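Local coordinates for putative metal resistance protein (Proteus mirabilis, PDB 6C29) that probably passes reducing equivalents to partner proteins as a membrane-bound disulfide reductase, here represented by its N-terminal periplasmic part, a tandem of immunoglobulin-fold domains that primes the isomerase ScsC, at residues 8-13 with 119-124; 14-19 with 109-114. One frame throughout, in Å; residues are numbered along the deposited sequence. Where two conformers were deposited one is given.

Overall arrangement
Both contacts lie in the first immunoglobulin-fold domain, the DsbD N-terminal family region, with their centres about 6 Å apart. The chain passes from 8-13 into 14-19, and 109-114 leads into 119-124 of the same three-stranded sheet, so contact 2 is nested inside the loop closed by contact 1. Backbone bonds tie the pairs together: Leu8 N lies 2.7 Å from Val18 O, and Ile119 N 2.7 Å from Thr113 O, both probable hydrogen bonds. Tyr123 of contact 1 also packs on contact 2, its CD2 3.6 Å from Val18 CG2. Contact 2 is buried, while contact 1 is partly exposed. Strand 109-114 ends at Cys114, probably one of the redox cysteines, as in DsbD.

Contact 1 (8-13 with 119-124); sequences LTMPDN and ILTDYS
Tyr123 OH donates a 2.7 Å hydrogen bond to a water that bridges the two segments. The same water accepts from the backbone N of Met10 and donates to Asn13 O at 2.7 Å, so it ties the ends of the type I turn Met10 to Asn13 to the phenol. It lies in the plane of the ring, at its edge. CG of Met10, a selenomethionine, lies over one face of that ring, 4.0 Å from the centroid and 27° off the normal, a CH-pi contact. The bends of its chain at chi2 and chi3 bring the methyl end to the Asp122 carbonyl, Met10 CE 3.5 Å from Asp122 O. Thr121 CG2 packs against CG of Met10 at 3.9 Å. At the end of the turn, the Asn13 side chain crosses that of Tyr123 at about a right angle, with its amide plane 61° from the ring. Asn13 ND2 approaches Thr121 OG1 to 3.0 Å, while OD1 accepts from the backbone N of His15. At the other end, Leu8 CD1 rests 3.6 Å from Ser124 O. The weakly bonded strand 8-10 thus crosses 118-128, the edge strand of the three-stranded sheet, at the margin of the immunoglobulin-type beta sandwich; Leu8 bonds through its backbone to Val18 of strand 16-24, and Tyr123 reaches between the sheets to Ala16 and Val18.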
loop_
_atom_site.group_PDB
_atom_site.type_symbol
_atom_site.label_atom_id
_atom_site.label_comp_id
_atom_site.label_asym_id
_atom_site.label_seq_id
_atom_site.Cartn_x
_atom_site.Cartn_y
_atom_site.Cartn_z
ATOM N N LEU A 8 -16.526 13.310 1.345
ATOM C CA LEU A 8 -17.110 13.229 0.020
ATOM C C LEU A 8 -17.736 11.878 -0.207
ATOM O O LEU A 8 -17.143 10.822 0.098
ATOM C CB LEU A 8 -16.048 13.472 -1.051
ATOM C CG LEU A 8 -15.234 14.760 -0.932
ATOM C CD1 LEU A 8 -14.056 14.712 -1.938
ATOM C CD2 LEU A 8 -16.127 15.977 -1.113
ATOM N N THR A 9 -18.908 11.901 -0.814
ATOM C CA THR A 9 -19.558 10.696 -1.277
ATOM C C THR A 9 -19.955 10.944 -2.727
ATOM O O THR A 9 -20.059 12.100 -3.184
ATOM C CB THR A 9 -20.801 10.302 -0.445
ATOM O OG1 THR A 9 -21.759 11.359 -0.502
ATOM C CG2 THR A 9 -20.445 10.037 1.018
HETATM N N MSE A 10 -20.095 9.859 -3.455
HETATM C CA MSE A 10 -20.613 9.875 -4.815
HETATM C C MSE A 10 -21.916 9.119 -4.834
HETATM O O MSE A 10 -22.054 8.103 -4.113
HETATM C CB MSE A 10 -19.598 9.227 -5.760
HETATM C CG MSE A 10 -18.361 10.072 -5.969
HETATM SE SE MSE A 10 -18.821 11.682 -6.961
HETATM C CE MSE A 10 -18.907 10.837 -8.710
ATOM N N PRO A 11 -22.850 9.568 -5.667
ATOM C CA PRO A 11 -24.209 9.019 -5.664
ATOM C C PRO A 11 -24.295 7.507 -5.904
ATOM O O PRO A 11 -25.195 6.850 -5.365
ATOM C CB PRO A 11 -24.887 9.783 -6.819
ATOM C CG PRO A 11 -24.161 11.057 -6.918
ATOM C CD PRO A 11 -22.735 10.762 -6.530
ATOM N N ASP A 12 -23.380 6.969 -6.701
ATOM C CA ASP A 12 -23.395 5.557 -7.081
ATOM C C ASP A 12 -22.522 4.656 -6.233
ATOM O O ASP A 12 -22.321 3.485 -6.550
ATOM C CB ASP A 12 -23.023 5.457 -8.543
ATOM C CG ASP A 12 -24.135 6.001 -9.421
ATOM O OD1 ASP A 12 -25.176 5.306 -9.516
ATOM O OD2 ASP A 12 -24.010 7.141 -9.945
ATOM N N ASN A 13 -21.954 5.214 -5.186
ATOM C CA ASN A 13 -21.172 4.415 -4.239
ATOM C C ASN A 13 -21.639 4.670 -2.812
ATOM O O ASN A 13 -21.296 5.704 -2.223
ATOM C CB ASN A 13 -19.691 4.744 -4.402
ATOM C CG ASN A 13 -18.802 3.905 -3.504
ATOM O OD1 ASN A 13 -19.174 3.596 -2.377
ATOM N ND2 ASN A 13 -17.606 3.571 -3.981
ATOM N N ILE A 119 -15.099 -2.349 -7.684
ATOM C CA ILE A 119 -15.752 -1.154 -8.200
ATOM C C ILE A 119 -14.740 -0.010 -8.249
ATOM O O ILE A 119 -14.003 0.214 -7.294
ATOM C CB ILE A 119 -16.932 -0.725 -7.311
ATOM C CG1 ILE A 119 -17.980 -1.825 -7.164
ATOM C CG2 ILE A 119 -17.551 0.607 -7.799
ATOM C CD1 ILE A 119 -18.664 -2.175 -8.415
ATOM N N LEU A 120 -14.727 0.732 -9.355
ATOM C CA LEU A 120 -13.915 1.941 -9.502
ATOM C C LEU A 120 -14.803 3.169 -9.448
ATOM O O LEU A 120 -15.784 3.271 -10.208
ATOM C CB LEU A 120 -13.137 1.897 -10.818
ATOM C CG LEU A 120 -12.295 0.644 -11.025
ATOM C CD1 LEU A 120 -11.716 0.630 -12.406
ATOM C CD2 LEU A 120 -11.193 0.584 -10.003
ATOM N N THR A 121 -14.479 4.092 -8.544
ATOM C CA THR A 121 -15.257 5.310 -8.318
ATOM C C THR A 121 -14.313 6.501 -8.358
ATOM O O THR A 121 -13.289 6.484 -7.697
ATOM C CB THR A 121 -15.988 5.275 -6.961
ATOM O OG1 THR A 121 -16.722 4.050 -6.840
ATOM C CG2 THR A 121 -16.945 6.512 -6.740
ATOM N N ASP A 122 -14.687 7.549 -9.076
ATOM C CA ASP A 122 -13.899 8.782 -9.119
ATOM C C ASP A 122 -14.395 9.804 -8.103
ATOM O O ASP A 122 -15.591 10.082 -8.045
ATOM C CB ASP A 122 -13.942 9.394 -10.506
ATOM C CG ASP A 122 -13.047 8.674 -11.495
ATOM O OD1 ASP A 122 -12.288 7.768 -11.098
ATOM O OD2 ASP A 122 -13.082 9.046 -12.694
ATOM N N TYR A 123 -13.475 10.377 -7.337
ATOM C CA TYR A 123 -13.746 11.453 -6.386
ATOM C C TYR A 123 -12.931 12.674 -6.769
ATOM O O TYR A 123 -11.721 12.573 -6.931
ATOM C CB TYR A 123 -13.401 11.015 -4.951
ATOM C CG TYR A 123 -14.273 9.912 -4.430
ATOM C CD1 TYR A 123 -14.000 8.590 -4.702
ATOM C CD2 TYR A 123 -15.380 10.181 -3.645
ATOM C CE1 TYR A 123 -14.812 7.573 -4.244
ATOM C CE2 TYR A 123 -16.189 9.178 -3.193
ATOM C CZ TYR A 123 -15.898 7.872 -3.473
ATOM O OH TYR A 123 -16.696 6.842 -3.037
ATOM N N SER A 124 -13.568 13.830 -6.901
ATOM C CA SER A 124 -12.852 15.048 -7.242
ATOM C C SER A 124 -12.394 15.731 -5.972
ATOM O O SER A 124 -13.218 16.085 -5.113
ATOM C CB SER A 124 -13.736 15.979 -8.059
ATOM O OG SER A 124 -14.016 15.402 -9.311
HETATM O O HOH W 1 -19.155 7.351 -2.098
#

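Contact 2 (14-19 with 109-114); sequences DHAQVR and LTLSTC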
loop_
_atom_site.group_PDB
_atom_site.type_symbol
_atom_site.label_atom_id
_atom_site.label_comp_id
_atom_site.label_asym_id
_atom_site.label_seq_id
_atom_site.Cartn_x
_atom_site.Cartn_y
_atom_site.Cartn_z
ATOM N N ASP A 14 -22.406 3.730 -2.266
ATOM C CA ASP A 14 -22.994 3.892 -0.944
ATOM C C ASP A 14 -22.135 3.314 0.168
ATOM O O ASP A 14 -22.605 3.204 1.306
ATOM C CB ASP A 14 -24.380 3.235 -0.911
ATOM C CG ASP A 14 -24.335 1.721 -1.164
ATOM O OD1 ASP A 14 -23.242 1.095 -1.113
ATOM O OD2 ASP A 14 -25.422 1.147 -1.430
ATOM N N HIS A 15 -20.900 2.938 -0.162
ATOM C CA HIS A 15 -20.067 2.209 0.799
ATOM C C HIS A 15 -18.686 2.798 1.045
ATOM O O HIS A 15 -17.832 2.127 1.652
ATOM C CB HIS A 15 -19.889 0.758 0.346
ATOM C CG HIS A 15 -19.224 0.635 -0.980
ATOM N ND1 HIS A 15 -19.934 0.466 -2.153
ATOM C CD2 HIS A 15 -17.919 0.695 -1.327
ATOM C CE1 HIS A 15 -19.085 0.410 -3.160
ATOM N NE2 HIS A 15 -17.854 0.549 -2.685
ATOM N N ALA A 16 -18.428 3.977 0.519
ATOM C CA ALA A 16 -17.195 4.688 0.815
ATOM C C ALA A 16 -17.436 6.158 1.014
ATOM O O ALA A 16 -18.312 6.756 0.404
ATOM C CB ALA A 16 -16.168 4.480 -0.280
ATOM N N GLN A 17 -16.630 6.756 1.876
ATOM C CA GLN A 17 -16.546 8.191 1.991
ATOM C C GLN A 17 -15.053 8.527 1.990
ATOM O O GLN A 17 -14.269 7.776 2.579
ATOM C CB GLN A 17 -17.137 8.700 3.292
ATOM C CG GLN A 17 -18.462 8.257 3.762
ATOM C CD GLN A 17 -18.736 8.967 5.072
ATOM O OE1 GLN A 17 -18.745 8.349 6.132
ATOM N NE2 GLN A 17 -18.859 10.280 5.014
ATOM N N VAL A 18 -14.679 9.658 1.384
ATOM C CA VAL A 18 -13.277 10.060 1.377
ATOM C C VAL A 18 -13.119 11.515 1.735
ATOM O O VAL A 18 -14.008 12.329 1.554
ATOM C CB VAL A 18 -12.575 9.796 0.005
ATOM C CG1 VAL A 18 -12.829 8.336 -0.490
ATOM C CG2 VAL A 18 -13.000 10.798 -1.033
ATOM N N ARG A 19 -11.971 11.837 2.309
ATOM C CA ARG A 19 -11.663 13.197 2.721
ATOM C C ARG A 19 -10.197 13.452 2.500
ATOM O O ARG A 19 -9.392 12.616 2.873
ATOM C CB ARG A 19 -11.994 13.407 4.198
ATOM C CG ARG A 19 -11.563 14.791 4.749
ATOM C CD ARG A 19 -12.029 14.965 6.209
ATOM N NE ARG A 19 -11.593 16.221 6.835
ATOM C CZ ARG A 19 -10.836 16.313 7.934
ATOM N NH1 ARG A 19 -10.357 15.228 8.545
ATOM N NH2 ARG A 19 -10.550 17.515 8.431
ATOM N N LEU A 109 -9.267 11.226 -7.596
ATOM C CA LEU A 109 -8.971 9.943 -6.989
ATOM C C LEU A 109 -9.828 8.881 -7.654
ATOM O O LEU A 109 -11.056 8.973 -7.587
ATOM C CB LEU A 109 -9.272 9.965 -5.489
ATOM C CG LEU A 109 -9.334 8.621 -4.764
ATOM C CD1 LEU A 109 -7.961 7.985 -4.672
ATOM C CD2 LEU A 109 -9.962 8.809 -3.380
ATOM N N THR A 110 -9.213 7.867 -8.271
ATOM C CA THR A 110 -9.942 6.685 -8.712
ATOM C C THR A 110 -9.809 5.668 -7.594
ATOM O O THR A 110 -8.744 5.043 -7.411
ATOM C CB THR A 110 -9.421 6.145 -10.018
ATOM O OG1 THR A 110 -9.544 7.168 -11.035
ATOM C CG2 THR A 110 -10.210 4.871 -10.417
ATOM N N LEU A 111 -10.857 5.561 -6.791
ATOM C CA LEU A 111 -10.864 4.669 -5.654
ATOM C C LEU A 111 -11.389 3.321 -6.055
ATOM O O LEU A 111 -12.482 3.201 -6.614
ATOM C CB LEU A 111 -11.723 5.218 -4.518
ATOM C CG LEU A 111 -11.760 4.337 -3.267
ATOM C CD1 LEU A 111 -10.428 4.330 -2.569
ATOM C CD2 LEU A 111 -12.844 4.893 -2.335
ATOM N N SER A 112 -10.602 2.290 -5.803
ATOM C CA SER A 112 -11.059 0.936 -5.973
ATOM C C SER A 112 -11.590 0.380 -4.666
ATOM O O SER A 112 -10.953 0.533 -3.597
ATOM C CB SER A 112 -9.918 0.084 -6.464
ATOM O OG SER A 112 -8.827 0.340 -5.601
ATOM N N THR A 113 -12.768 -0.220 -4.714
ATOM C CA THR A 113 -13.328 -0.872 -3.543
ATOM C C THR A 113 -13.765 -2.242 -3.990
ATOM O O THR A 113 -14.133 -2.445 -5.160
ATOM C CB THR A 113 -14.491 -0.068 -2.908
ATOM O OG1 THR A 113 -15.509 0.206 -3.878
ATOM C CG2 THR A 113 -13.977 1.280 -2.323
ATOM N N CYS A 114 -13.751 -3.172 -3.064
ATOM C CA CYS A 114 -14.078 -4.548 -3.378
ATOM C C CYS A 114 -14.896 -5.240 -2.312
ATOM O O CYS A 114 -14.606 -5.129 -1.130
ATOM C CB CYS A 114 -12.808 -5.338 -3.601
ATOM S SG CYS A 114 -13.129 -7.097 -3.865
#
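Strands 16-19 and 109-114 face each other from different sheets, running nearly antiparallel at 147° with their axes 9.9 Å apart, after the chain has turned a corner at Asp14 and His15. Between them Val18 reaches tip to tip toward both Leu111 and Leu109. Its CG1 meets Leu111 CD2 at 3.9 Å and Leu109 CD2 at 4.1 Å, with Leu111 CG anti to its backbone N (chi1 -179°), an extension that carries the branch out to the facing strand. The same Leu111 CD2 also touches Ala16 CB, at 3.9 Å, so one methyl touches both Ala16 and Val18. At the corner the chemistry turns polar. The His15 ring presents its edge to Thr113, and NE2 and OG1 form a nearly straight hydrogen bond of 2.7 Å (165°), with OG1 in the ring plane. Stacking on Trp42 probably helps to fix the tilt of the imidazole, and Asn13 OD1 accepts from the His15 backbone N. The apolar interior of this sandwich thus ends in a short, directional link: a buried hydroxyl and a buried ring nitrogen satisfy each other, pinning the corner that leads into strand 16-24 to the facing sheet.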